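Trichosurin (PDB 2RA6) holds 4-ethylphenol inside its lipocalin beta barrel and probably carries small, largely apolar molecules in possum milk whey. Local coordinates at residues B[38-43]-B[123-128]; B[103-108]-B[140-145]; B[64-69]-B[73-78]; B[45-50]-B[112-117]. The protein carries 1 engineered substitution. All blocks are in the same frame, centred on the assembly; numbering follows the deposited sequence.

Contact 1: residues B[38-43]-B[123-128]; sequences RSLIEE and NVVANL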
# COMPACT_ATOMS: atom_id res chain seq x y z
N ARG B 38 1.85 -12.05 -11.52
CA ARG B 38 1.91 -13.48 -11.22
C ARG B 38 3.31 -14.08 -11.24
O ARG B 38 3.58 -15.02 -10.49
CB ARG B 38 0.99 -14.27 -12.15
CG ARG B 38 0.83 -15.73 -11.73
CD ARG B 38 -0.53 -16.29 -12.11
NE ARG B 38 -0.73 -16.37 -13.56
CZ ARG B 38 -0.28 -17.36 -14.32
NH1 ARG B 38 0.40 -18.36 -13.78
NH2 ARG B 38 -0.52 -17.35 -15.63
N SER B 39 4.20 -13.56 -12.08
CA SER B 39 5.55 -14.11 -12.15
C SER B 39 6.25 -14.00 -10.81
O SER B 39 7.14 -14.80 -10.49
CB SER B 39 6.38 -13.40 -13.23
OG SER B 39 6.82 -12.13 -12.79
N LEU B 40 5.85 -13.03 -10.00
CA LEU B 40 6.46 -12.83 -8.69
C LEU B 40 6.19 -13.98 -7.72
O LEU B 40 6.99 -14.22 -6.82
CB LEU B 40 5.96 -11.54 -8.05
CG LEU B 40 6.37 -10.23 -8.74
CD1 LEU B 40 5.73 -9.07 -8.00
CD2 LEU B 40 7.89 -10.10 -8.73
N ILE B 41 5.07 -14.66 -7.90
CA ILE B 41 4.72 -15.76 -7.00
C ILE B 41 4.70 -17.14 -7.65
O ILE B 41 4.36 -18.13 -7.00
CB ILE B 41 3.36 -15.50 -6.30
CG1 ILE B 41 2.27 -15.20 -7.33
CG2 ILE B 41 3.51 -14.34 -5.33
CD1 ILE B 41 0.87 -15.08 -6.73
N GLU B 42 5.07 -17.21 -8.92
CA GLU B 42 5.14 -18.49 -9.63
C GLU B 42 6.51 -19.08 -9.35
O GLU B 42 7.33 -18.46 -8.67
CB GLU B 42 4.98 -18.28 -11.14
CG GLU B 42 3.60 -17.82 -11.59
CD GLU B 42 3.51 -17.65 -13.10
OE1 GLU B 42 3.70 -18.64 -13.82
OE2 GLU B 42 3.25 -16.52 -13.56
N GLU B 43 6.76 -20.27 -9.88
CA GLU B 43 8.05 -20.92 -9.69
C GLU B 43 9.19 -19.98 -10.03
O GLU B 43 9.15 -19.27 -11.04
CB GLU B 43 8.14 -22.18 -10.56
CG GLU B 43 7.20 -23.30 -10.13
CD GLU B 43 7.41 -23.69 -8.68
OE1 GLU B 43 8.58 -23.88 -8.27
OE2 GLU B 43 6.40 -23.80 -7.94
N ASN B 123 4.40 -3.08 -7.06
CA ASN B 123 3.60 -4.29 -7.20
C ASN B 123 3.03 -4.63 -5.85
O ASN B 123 3.56 -4.21 -4.82
CB ASN B 123 4.43 -5.47 -7.70
CG ASN B 123 4.43 -5.56 -9.21
OD1 ASN B 123 3.37 -5.76 -9.85
ND2 ASN B 123 5.59 -5.42 -9.80
N VAL B 124 1.93 -5.35 -5.85
CA VAL B 124 1.33 -5.75 -4.60
C VAL B 124 1.37 -7.26 -4.53
O VAL B 124 1.08 -7.97 -5.50
CB VAL B 124 -0.13 -5.25 -4.48
CG1 VAL B 124 -1.00 -5.87 -5.55
CG2 VAL B 124 -0.67 -5.57 -3.09
N VAL B 125 1.78 -7.76 -3.37
CA VAL B 125 1.83 -9.20 -3.14
C VAL B 125 1.08 -9.40 -1.83
O VAL B 125 1.43 -8.80 -0.81
CB VAL B 125 3.29 -9.72 -2.97
CG1 VAL B 125 3.27 -11.22 -2.71
CG2 VAL B 125 4.09 -9.42 -4.24
N ALA B 126 0.04 -10.21 -1.88
CA ALA B 126 -0.77 -10.48 -0.70
C ALA B 126 -0.50 -11.91 -0.25
O ALA B 126 -0.45 -12.83 -1.06
CB ALA B 126 -2.24 -10.29 -1.02
N ASN B 127 -0.32 -12.08 1.06
CA ASN B 127 -0.04 -13.39 1.63
C ASN B 127 -1.08 -13.75 2.67
O ASN B 127 -1.42 -12.92 3.51
CB ASN B 127 1.33 -13.37 2.32
CG ASN B 127 2.49 -13.11 1.37
OD1 ASN B 127 3.28 -14.01 1.09
ND2 ASN B 127 2.59 -11.88 0.88
N LEU B 128 -1.60 -14.97 2.60
CA LEU B 128 -2.56 -15.44 3.59
C LEU B 128 -1.90 -16.62 4.31
O LEU B 128 -1.59 -17.64 3.69
CB LEU B 128 -3.86 -15.90 2.94
CG LEU B 128 -4.95 -16.38 3.92
CD1 LEU B 128 -5.43 -15.25 4.79
CD2 LEU B 128 -6.12 -16.98 3.12

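Contact 2: residues B[103-108]-B[140-145]; sequences SSKPNE and KKRFEE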
# COMPACT_ATOMS: atom_id res chain seq x y z
N SER B 103 -5.89 -8.90 10.26
CA SER B 103 -6.52 -10.15 10.66
C SER B 103 -7.66 -9.93 11.64
O SER B 103 -7.48 -9.31 12.68
CB SER B 103 -5.54 -11.14 11.30
OG SER B 103 -6.24 -12.34 11.65
N SER B 104 -8.83 -10.46 11.29
CA SER B 104 -10.01 -10.36 12.14
C SER B 104 -9.97 -11.50 13.15
O SER B 104 -10.68 -11.48 14.16
CB SER B 104 -11.28 -10.45 11.29
OG SER B 104 -11.36 -11.68 10.58
N LYS B 105 -9.13 -12.50 12.88
CA LYS B 105 -8.96 -13.66 13.75
C LYS B 105 -7.46 -13.95 13.82
O LYS B 105 -6.97 -14.90 13.21
CB LYS B 105 -9.72 -14.86 13.19
CG LYS B 105 -11.23 -14.72 13.28
CD LYS B 105 -11.95 -15.94 12.74
CE LYS B 105 -11.92 -15.98 11.22
NZ LYS B 105 -12.66 -14.83 10.64
N PRO B 106 -6.72 -13.13 14.59
CA PRO B 106 -5.27 -13.22 14.78
C PRO B 106 -4.69 -14.57 15.18
O PRO B 106 -3.52 -14.85 14.89
CB PRO B 106 -4.99 -12.13 15.82
CG PRO B 106 -6.26 -12.08 16.60
CD PRO B 106 -7.31 -12.15 15.52
N ASN B 107 -5.49 -15.41 15.84
CA ASN B 107 -5.02 -16.72 16.26
C ASN B 107 -5.32 -17.79 15.21
O ASN B 107 -4.84 -18.92 15.31
CB ASN B 107 -5.67 -17.12 17.58
CG ASN B 107 -4.97 -18.28 18.26
OD1 ASN B 107 -5.52 -18.93 19.15
ND2 ASN B 107 -3.73 -18.54 17.85
N GLU B 108 -6.12 -17.42 14.22
CA GLU B 108 -6.49 -18.35 13.16
C GLU B 108 -5.74 -18.10 11.85
O GLU B 108 -5.32 -19.05 11.18
CB GLU B 108 -8.00 -18.30 12.90
CG GLU B 108 -8.85 -18.96 13.98
CD GLU B 108 -10.33 -18.99 13.62
OE1 GLU B 108 -10.65 -19.19 12.43
OE2 GLU B 108 -11.18 -18.81 14.52
N LYS B 140 -10.55 -18.10 2.97
CA LYS B 140 -9.91 -18.03 1.66
C LYS B 140 -10.76 -17.27 0.65
O LYS B 140 -10.24 -16.48 -0.14
CB LYS B 140 -9.56 -19.43 1.14
CG LYS B 140 -8.49 -20.12 1.98
CD LYS B 140 -7.87 -21.33 1.29
CE LYS B 140 -8.85 -22.46 1.11
NZ LYS B 140 -8.15 -23.67 0.58
N LYS B 141 -12.07 -17.49 0.70
CA LYS B 141 -13.00 -16.82 -0.21
C LYS B 141 -12.94 -15.30 -0.05
O LYS B 141 -12.90 -14.56 -1.03
CB LYS B 141 -14.43 -17.30 0.02
CG LYS B 141 -15.46 -16.66 -0.90
CD LYS B 141 -16.88 -17.10 -0.54
CE LYS B 141 -17.90 -16.48 -1.47
NZ LYS B 141 -17.71 -16.94 -2.87
N ARG B 142 -12.96 -14.85 1.20
CA ARG B 142 -12.92 -13.41 1.48
C ARG B 142 -11.60 -12.81 1.00
O ARG B 142 -11.59 -11.75 0.38
CB ARG B 142 -13.11 -13.18 2.98
CG ARG B 142 -13.18 -11.72 3.39
CD ARG B 142 -13.43 -11.60 4.89
NE ARG B 142 -12.45 -12.34 5.67
CZ ARG B 142 -12.41 -12.39 7.00
NH1 ARG B 142 -13.31 -11.73 7.72
NH2 ARG B 142 -11.48 -13.10 7.61
N PHE B 143 -10.50 -13.50 1.28
CA PHE B 143 -9.18 -13.03 0.87
C PHE B 143 -9.11 -12.90 -0.65
O PHE B 143 -8.68 -11.88 -1.19
CB PHE B 143 -8.11 -14.03 1.33
CG PHE B 143 -6.71 -13.70 0.87
CD1 PHE B 143 -5.94 -12.77 1.55
CD2 PHE B 143 -6.15 -14.38 -0.21
CE1 PHE B 143 -4.62 -12.51 1.15
CE2 PHE B 143 -4.84 -14.13 -0.62
CZ PHE B 143 -4.08 -13.20 0.06
N GLU B 144 -9.56 -13.95 -1.33
CA GLU B 144 -9.54 -13.97 -2.79
C GLU B 144 -10.46 -12.93 -3.42
O GLU B 144 -10.08 -12.28 -4.40
CB GLU B 144 -9.89 -15.38 -3.27
CG GLU B 144 -8.71 -16.34 -3.11
CD GLU B 144 -9.10 -17.80 -3.09
OE1 GLU B 144 -10.07 -18.17 -3.79
OE2 GLU B 144 -8.42 -18.58 -2.39
N GLU B 145 -11.65 -12.75 -2.86
CA GLU B 145 -12.59 -11.76 -3.39
C GLU B 145 -12.07 -10.35 -3.16
O GLU B 145 -12.22 -9.48 -4.01
CB GLU B 145 -13.97 -11.93 -2.75
CG GLU B 145 -14.60 -13.27 -3.03
CD GLU B 145 -16.03 -13.35 -2.54
OE1 GLU B 145 -16.30 -12.89 -1.41
OE2 GLU B 145 -16.88 -13.89 -3.28

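Contact 3: residues B[64-69]-B[73-78]; sequences FFLTRK and CIPLYL. With ETY (4-ethylphenol), chain P.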
# COMPACT_ATOMS: atom_id res chain seq x y z
N PHE B 64 11.02 -16.58 9.13
CA PHE B 64 11.82 -17.67 8.60
C PHE B 64 10.95 -18.33 7.54
O PHE B 64 9.86 -18.82 7.83
CB PHE B 64 12.18 -18.66 9.72
CG PHE B 64 12.67 -19.99 9.23
CD1 PHE B 64 13.63 -20.08 8.22
CD2 PHE B 64 12.17 -21.17 9.78
CE1 PHE B 64 14.07 -21.32 7.76
CE2 PHE B 64 12.61 -22.41 9.33
CZ PHE B 64 13.56 -22.49 8.31
N PHE B 65 11.44 -18.29 6.30
CA PHE B 65 10.75 -18.85 5.14
C PHE B 65 11.61 -19.90 4.45
O PHE B 65 12.81 -20.01 4.72
CB PHE B 65 10.48 -17.77 4.07
CG PHE B 65 9.71 -16.57 4.55
CD1 PHE B 65 10.33 -15.57 5.29
CD2 PHE B 65 8.37 -16.40 4.19
CE1 PHE B 65 9.62 -14.42 5.67
CE2 PHE B 65 7.67 -15.26 4.56
CZ PHE B 65 8.30 -14.27 5.30
N LEU B 66 10.99 -20.65 3.54
CA LEU B 66 11.70 -21.62 2.73
C LEU B 66 11.42 -21.18 1.30
O LEU B 66 10.34 -20.68 1.00
CB LEU B 66 11.16 -23.03 2.94
CG LEU B 66 11.53 -23.66 4.28
CD1 LEU B 66 10.88 -25.04 4.38
CD2 LEU B 66 13.03 -23.77 4.42
N THR B 67 12.42 -21.34 0.43
CA THR B 67 12.28 -20.98 -0.97
C THR B 67 12.82 -22.16 -1.75
O THR B 67 13.77 -22.81 -1.32
CB THR B 67 13.14 -19.75 -1.34
OG1 THR B 67 12.95 -18.71 -0.37
CG2 THR B 67 12.75 -19.25 -2.72
N ARG B 68 12.22 -22.44 -2.91
CA ARG B 68 12.66 -23.55 -3.74
C ARG B 68 13.71 -23.07 -4.74
O ARG B 68 13.46 -22.16 -5.53
CB ARG B 68 11.48 -24.16 -4.50
CG ARG B 68 11.85 -25.35 -5.39
CD ARG B 68 10.68 -25.80 -6.25
NE ARG B 68 11.06 -26.88 -7.16
CZ ARG B 68 10.25 -27.44 -8.04
NH1 ARG B 68 8.99 -27.03 -8.15
NH2 ARG B 68 10.69 -28.43 -8.82
N LYS B 69 14.89 -23.69 -4.70
CA LYS B 69 15.97 -23.33 -5.60
C LYS B 69 16.71 -24.60 -6.03
O LYS B 69 17.34 -25.27 -5.21
CB LYS B 69 16.95 -22.37 -4.92
CG LYS B 69 18.04 -21.83 -5.83
CD LYS B 69 17.44 -21.04 -7.00
CE LYS B 69 18.52 -20.51 -7.94
NZ LYS B 69 19.48 -19.60 -7.25
N CYS B 73 15.08 -26.97 -0.91
CA CYS B 73 14.37 -26.02 -0.06
C CYS B 73 15.39 -25.26 0.78
O CYS B 73 15.87 -25.77 1.80
CB CYS B 73 13.39 -26.75 0.86
SG CYS B 73 11.99 -27.56 0.02
N ILE B 74 15.72 -24.05 0.36
CA ILE B 74 16.70 -23.24 1.07
C ILE B 74 16.06 -22.25 2.04
O ILE B 74 15.03 -21.64 1.74
CB ILE B 74 17.61 -22.46 0.10
CG1 ILE B 74 16.77 -21.56 -0.81
CG2 ILE B 74 18.42 -23.45 -0.74
CD1 ILE B 74 17.59 -20.67 -1.73
N PRO B 75 16.66 -22.08 3.22
CA PRO B 75 16.16 -21.16 4.23
C PRO B 75 16.29 -19.70 3.80
O PRO B 75 17.23 -19.33 3.08
CB PRO B 75 17.03 -21.48 5.45
CG PRO B 75 17.33 -22.93 5.26
CD PRO B 75 17.68 -22.98 3.80
N LEU B 76 15.35 -18.88 4.24
CA LEU B 76 15.33 -17.46 3.94
C LEU B 76 14.90 -16.74 5.20
O LEU B 76 13.77 -16.92 5.67
CB LEU B 76 14.34 -17.16 2.80
CG LEU B 76 14.11 -15.68 2.45
CD1 LEU B 76 15.41 -15.08 1.92
CD2 LEU B 76 13.01 -15.56 1.41
N TYR B 77 15.80 -15.94 5.76
CA TYR B 77 15.50 -15.19 6.98
C TYR B 77 15.38 -13.71 6.66
O TYR B 77 16.27 -13.12 6.06
CB TYR B 77 16.61 -15.40 8.02
CG TYR B 77 16.72 -16.82 8.51
CD1 TYR B 77 17.50 -17.75 7.82
CD2 TYR B 77 16.03 -17.25 9.63
CE1 TYR B 77 17.59 -19.08 8.25
CE2 TYR B 77 16.11 -18.57 10.07
CZ TYR B 77 16.89 -19.47 9.38
OH TYR B 77 16.96 -20.78 9.81
N LEU B 78 14.26 -13.12 7.06
CA LEU B 78 14.04 -11.70 6.80
C LEU B 78 13.49 -11.03 8.04
O LEU B 78 12.88 -11.68 8.89
CB LEU B 78 13.05 -11.53 5.65
CG LEU B 78 13.52 -12.04 4.29
CD1 LEU B 78 12.33 -12.12 3.36
CD2 LEU B 78 14.60 -11.12 3.74
C8 ETY P . 5.16 -12.21 5.52
C7 ETY P . 5.38 -11.04 6.47
CG ETY P . 6.77 -10.97 7.04
C3 ETY P . 7.85 -10.45 6.27
C2 ETY P . 9.15 -10.38 6.80
C5 ETY P . 7.04 -11.42 8.36
C6 ETY P . 8.35 -11.36 8.90
C1 ETY P . 9.40 -10.84 8.11
O1 ETY P . 10.66 -10.77 8.63

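Contact 4: residues B[45-50]-B[112-117]; sequences GPFRNF and FIFYNY. With ETY (4-ethylphenol), chain P; IPA (isopropyl alcohol), chain R.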
# COMPACT_ATOMS: atom_id res chain seq x y z
N GLY B 45 9.89 -17.35 -8.66
CA GLY B 45 9.51 -15.97 -8.39
C GLY B 45 10.09 -15.49 -7.07
O GLY B 45 10.14 -16.26 -6.11
N PRO B 46 10.51 -14.22 -6.99
CA PRO B 46 11.08 -13.69 -5.75
C PRO B 46 10.17 -13.72 -4.53
O PRO B 46 10.65 -13.70 -3.39
CB PRO B 46 11.49 -12.26 -6.14
CG PRO B 46 10.50 -11.91 -7.20
CD PRO B 46 10.42 -13.17 -8.02
N PHE B 47 8.86 -13.77 -4.75
CA PHE B 47 7.93 -13.80 -3.62
C PHE B 47 7.27 -15.15 -3.39
O PHE B 47 6.31 -15.25 -2.62
CB PHE B 47 6.87 -12.71 -3.77
CG PHE B 47 7.36 -11.34 -3.41
CD1 PHE B 47 7.96 -10.52 -4.37
CD2 PHE B 47 7.26 -10.87 -2.11
CE1 PHE B 47 8.43 -9.26 -4.04
CE2 PHE B 47 7.74 -9.60 -1.76
CZ PHE B 47 8.32 -8.80 -2.73
N ARG B 48 7.78 -16.18 -4.04
CA ARG B 48 7.24 -17.51 -3.82
C ARG B 48 8.05 -18.11 -2.68
O ARG B 48 8.92 -18.95 -2.88
CB ARG B 48 7.35 -18.39 -5.07
CG ARG B 48 6.56 -19.69 -4.94
CD ARG B 48 6.62 -20.54 -6.20
NE ARG B 48 5.90 -21.80 -6.03
CZ ARG B 48 4.58 -21.94 -6.15
NH1 ARG B 48 3.82 -20.90 -6.44
NH2 ARG B 48 4.02 -23.13 -5.96
N ASN B 49 7.75 -17.63 -1.48
CA ASN B 49 8.42 -18.09 -0.27
C ASN B 49 7.34 -18.62 0.65
O ASN B 49 6.23 -18.10 0.70
CB ASN B 49 9.18 -16.93 0.39
CG ASN B 49 10.14 -16.26 -0.57
OD1 ASN B 49 10.99 -16.91 -1.18
ND2 ASN B 49 10.01 -14.94 -0.70
N PHE B 50 7.69 -19.68 1.38
CA PHE B 50 6.75 -20.33 2.27
C PHE B 50 7.13 -20.09 3.72
O PHE B 50 8.16 -20.58 4.19
CB PHE B 50 6.75 -21.82 1.95
CG PHE B 50 6.67 -22.11 0.49
CD1 PHE B 50 5.48 -21.89 -0.21
CD2 PHE B 50 7.78 -22.56 -0.21
CE1 PHE B 50 5.41 -22.12 -1.58
CE2 PHE B 50 7.72 -22.80 -1.58
CZ PHE B 50 6.53 -22.57 -2.27
N PHE B 112 -0.85 -10.56 5.17
CA PHE B 112 0.22 -9.58 5.00
C PHE B 112 0.18 -9.06 3.58
O PHE B 112 0.24 -9.83 2.63
CB PHE B 112 1.58 -10.22 5.27
CG PHE B 112 1.90 -10.37 6.73
CD1 PHE B 112 2.38 -9.29 7.47
CD2 PHE B 112 1.74 -11.59 7.36
CE1 PHE B 112 2.69 -9.43 8.83
CE2 PHE B 112 2.05 -11.74 8.71
CZ PHE B 112 2.52 -10.66 9.44
N ILE B 113 0.07 -7.74 3.45
CA ILE B 113 0.06 -7.11 2.14
C ILE B 113 1.39 -6.42 1.97
O ILE B 113 1.79 -5.59 2.79
CB ILE B 113 -1.07 -6.07 2.01
CG1 ILE B 113 -2.43 -6.71 2.29
CG2 ILE B 113 -1.04 -5.45 0.61
CD1 ILE B 113 -2.78 -7.85 1.36
N PHE B 114 2.08 -6.77 0.89
CA PHE B 114 3.38 -6.19 0.57
C PHE B 114 3.24 -5.23 -0.59
O PHE B 114 2.72 -5.60 -1.64
CB PHE B 114 4.37 -7.27 0.13
CG PHE B 114 4.94 -8.06 1.25
CD1 PHE B 114 6.25 -7.87 1.65
CD2 PHE B 114 4.17 -9.01 1.91
CE1 PHE B 114 6.79 -8.60 2.69
CE2 PHE B 114 4.70 -9.74 2.96
CZ PHE B 114 6.01 -9.54 3.35
N TYR B 115 3.70 -4.00 -0.40
CA TYR B 115 3.72 -3.04 -1.48
C TYR B 115 5.21 -2.99 -1.79
O TYR B 115 6.00 -2.40 -1.05
CB TYR B 115 3.20 -1.68 -1.01
CG TYR B 115 1.70 -1.68 -0.82
CD1 TYR B 115 0.84 -1.82 -1.92
CD2 TYR B 115 1.13 -1.60 0.45
CE1 TYR B 115 -0.54 -1.88 -1.76
CE2 TYR B 115 -0.26 -1.67 0.62
CZ TYR B 115 -1.08 -1.81 -0.49
OH TYR B 115 -2.44 -1.88 -0.34
N ASN B 116 5.57 -3.67 -2.88
CA ASN B 116 6.96 -3.78 -3.30
C ASN B 116 7.35 -2.72 -4.32
O ASN B 116 6.64 -2.48 -5.29
CB ASN B 116 7.19 -5.19 -3.88
CG ASN B 116 8.55 -5.34 -4.53
OD1 ASN B 116 8.66 -5.34 -5.76
ND2 ASN B 116 9.60 -5.47 -3.72
N TYR B 117 8.50 -2.09 -4.08
CA TYR B 117 9.03 -1.07 -4.97
C TYR B 117 10.32 -1.66 -5.53
O TYR B 117 11.31 -1.81 -4.82
CB TYR B 117 9.33 0.21 -4.17
CG TYR B 117 8.17 0.64 -3.31
CD1 TYR B 117 6.97 1.07 -3.88
CD2 TYR B 117 8.26 0.61 -1.92
CE1 TYR B 117 5.89 1.45 -3.08
CE2 TYR B 117 7.18 0.99 -1.11
CZ TYR B 117 6.00 1.41 -1.71
OH TYR B 117 4.94 1.79 -0.93
C8 ETY P . 5.16 -12.21 5.52
C7 ETY P . 5.38 -11.04 6.47
CG ETY P . 6.77 -10.97 7.04
C3 ETY P . 7.85 -10.45 6.27
C2 ETY P . 9.15 -10.38 6.80
C5 ETY P . 7.04 -11.42 8.36
C6 ETY P . 8.35 -11.36 8.90
C1 ETY P . 9.40 -10.84 8.11
O1 ETY P . 10.66 -10.77 8.63
C1 IPA R . 9.46 -12.16 1.12
C2 IPA R . 8.04 -12.58 1.03
C3 IPA R . 7.84 -12.37 2.49
O2 IPA R . 7.84 -13.94 0.59

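Contact 1: residues B[38-43]-B[123-128]
Leu40 and Ile41 turn their side chains onto Asn123 and Val125 where the long loop after the first strand of the lipocalin barrel folds over the barrel's open end. Within that loop Arg38 NH1 lies 3.3 Å from Glu42 OE1, an electrostatic pair with no N-H aimed at the carboxylate. Leu40 stretches out with CD1 as its leading atom: chi1 of -67° sets CG beside the backbone N, and an extended chi2 carries CD1 on, to 3.8 Å from CB of Asn123. The same methyl lies 4.1 Å from Val125 CG2. The other branch of the valine, CG1, meets CG2 of Ile41 at 4.1 Å, these two side chains passing in opposite directions. Ile41 can offer CG2 because its longer branch, CG1, is tucked between N and the carbonyl carbon (chi1 53°). A forked valine thus touches two loop residues at once, and its beta-branch suits the extended strand 121-130. Pro46 and Tyr94 also pack on Leu40. Asn123 turns CB and the amide carbon to Leu40, while its OD1 is hydrogen-bonded to Ser36 OG.

Contact 2: residues B[103-108]-B[140-145]
Ser104 meets Arg142 through a short, polar approach: OG lies at the edge of the guanidinium, near its plane, 3.3 Å from NH2. From NH1 of Arg142 the same OG accepts a weak hydrogen bond of 3.5 Å, bent to 136° at the hydrogen. Arginine suits the place by its length. It leaves the helix with CG anti to the backbone N (chi1 -176°), runs on extended and bends at chi3 to bring its head across to the loop. Ser104 OG is also hydrogen-bonded to Tyr109 OH, which fixes the hydroxyl from the strand side. The setting is the closed end of the lipocalin barrel, where the turn between strands 96-102 and 109-118 comes close to the helix 137-148 that packs against the barrel wall. That helix is firmly seated on its inner side, with Phe143 buried against Val32, Ala126 and Leu128. The meeting of Ser104, Lys105 and Arg142 is by contrast thin, polar and solvent-facing, and buries little surface. Lys105 curls back at chi3 and chi4 so that NZ makes a weak bond to Ser104 OG at 3.4 Å, but this also leaves NZ 3.7 Å from NH2 of Arg142, a pairing of like charges that surrounding water would probably screen. Further out, Lys141 NZ reaches Glu145 OE2 at 3.2 Å, a salt bridge one helical turn along the outer surface.

Contact 3: residues B[64-69]-B[73-78]
Phe64, with CG swung roughly opposite its backbone N (chi1 164°), and Tyr77, with CG beside its N (chi1 -64°), send their rings the same way along the outer face of a beta hairpin. The planes are inclined by only 15°, but they are slid apart, with centroids 4.8 Å from each other, so overlap is slight: Phe64 CD1 stands over the rim of one tyrosine face, 3.4 Å from CE2 of Tyr77. Pro75 CB fills in at the edge of the Phe64 ring. Between strands 60-69 and 72-82 the backbone is joined by two reciprocal pairs of hydrogen bonds, Phe65 with Leu76 and Thr67 with Ile74; the one from Phe65 N to Leu76 O is 2.8 Å long. Pro75, which has no N-H, faces Leu66 in a non-hydrogen-bonded pair, where this hairpin needs none. On the other face Thr67 puts OG1 3.6 Å from Leu76 CD2, and that hydroxyl is hydrogen-bonded to Asn49. Phe65 reaches the ligand, its CZ 3.8 Å from the ethyl carbon C8 of 4-ethylphenol. Outside, Cys73 is tied by a disulfide to Cys166. Phe65 thus offers the ethyl end hydrocarbon, while the backbone of the same hairpin, through Leu61 O and Gly63 N, hydrogen-bonds the phenol oxygen: a pocket suited to an apolar ligand with one hydroxyl.

Contact 4: residues B[45-50]-B[112-117]
Asn116 ND2, buried in the barrel, is gripped by Asn97 OD1 and the carbonyl oxygen of Tyr94, and it also meets the edge of the Phe47 ring, 3.7 Å from CZ. The asparagine, with CG anti to its backbone N (chi1 172°), sets its amide at 73° to that ring, so hydrogen-bonded amide and hydrocarbon edge touch without competing. Phe47 is delivered by a type I beta turn from Gly45 to Arg48, part of the long loop of the lipocalin barrel, and its CE2 comes within 4.1 Å of Phe114 CD1. Phe114 in turn presents its edge to the ligand: its CZ lies 3.5 Å from C7 of 4-ethylphenol. Phe112 meets the same carbon differently, holding C7 over the centre of its face. An isopropyl alcohol, probably from the crystallisation liquor, lies between Phe47, Asn49 and Phe114, with C2 near Phe47 and C3 near Phe114; Asn49 ND2 gives its O2 a nearly straight hydrogen bond of 2.7 Å (165° at the hydrogen) and binds Pro46 O as well. Along strand 109-118 the residues alternate, and Tyr115 points out of the barrel, where its ring stacks on Tyr115 of the second subunit. Asn116 ND2 is already bonded to Asn97 and Tyr94, and Asn49 OD1 to Thr67 OG1. The phenol oxygen is hydrogen-bonded to Leu61 O and Gly63 N, whereas the phenylalanines here meet the ethyl end with ring carbon, so the ligand is held by polar bonds at one end and hydrocarbon contact at the other.

Contacts 1 and 4 adjoin, both bringing the long loop between strands 29-35 and 49-57 onto neighbouring strands: their centres are about 5 Å apart, and strands 121-130 and 109-118 lie side by side, with Val125 O 2.7 Å from Phe114 N. Contact 3 lies about 13 Å between centres from contact 4 and is bound to it by Thr67 OG1 and Asn49 OD1, 2.8 Å apart; both touch 4-ethylphenol and so line its pocket from different walls. A salt bridge from Glu43 OE1 to Arg68 NH1 links contacts 1 and 3. Contact 2 stands away from the ligand at the closed end, its centre about 24 Å from that of contact 3, yet its helix reaches contact 1 through Phe143 CZ, 3.6 Å from Ala126 CB.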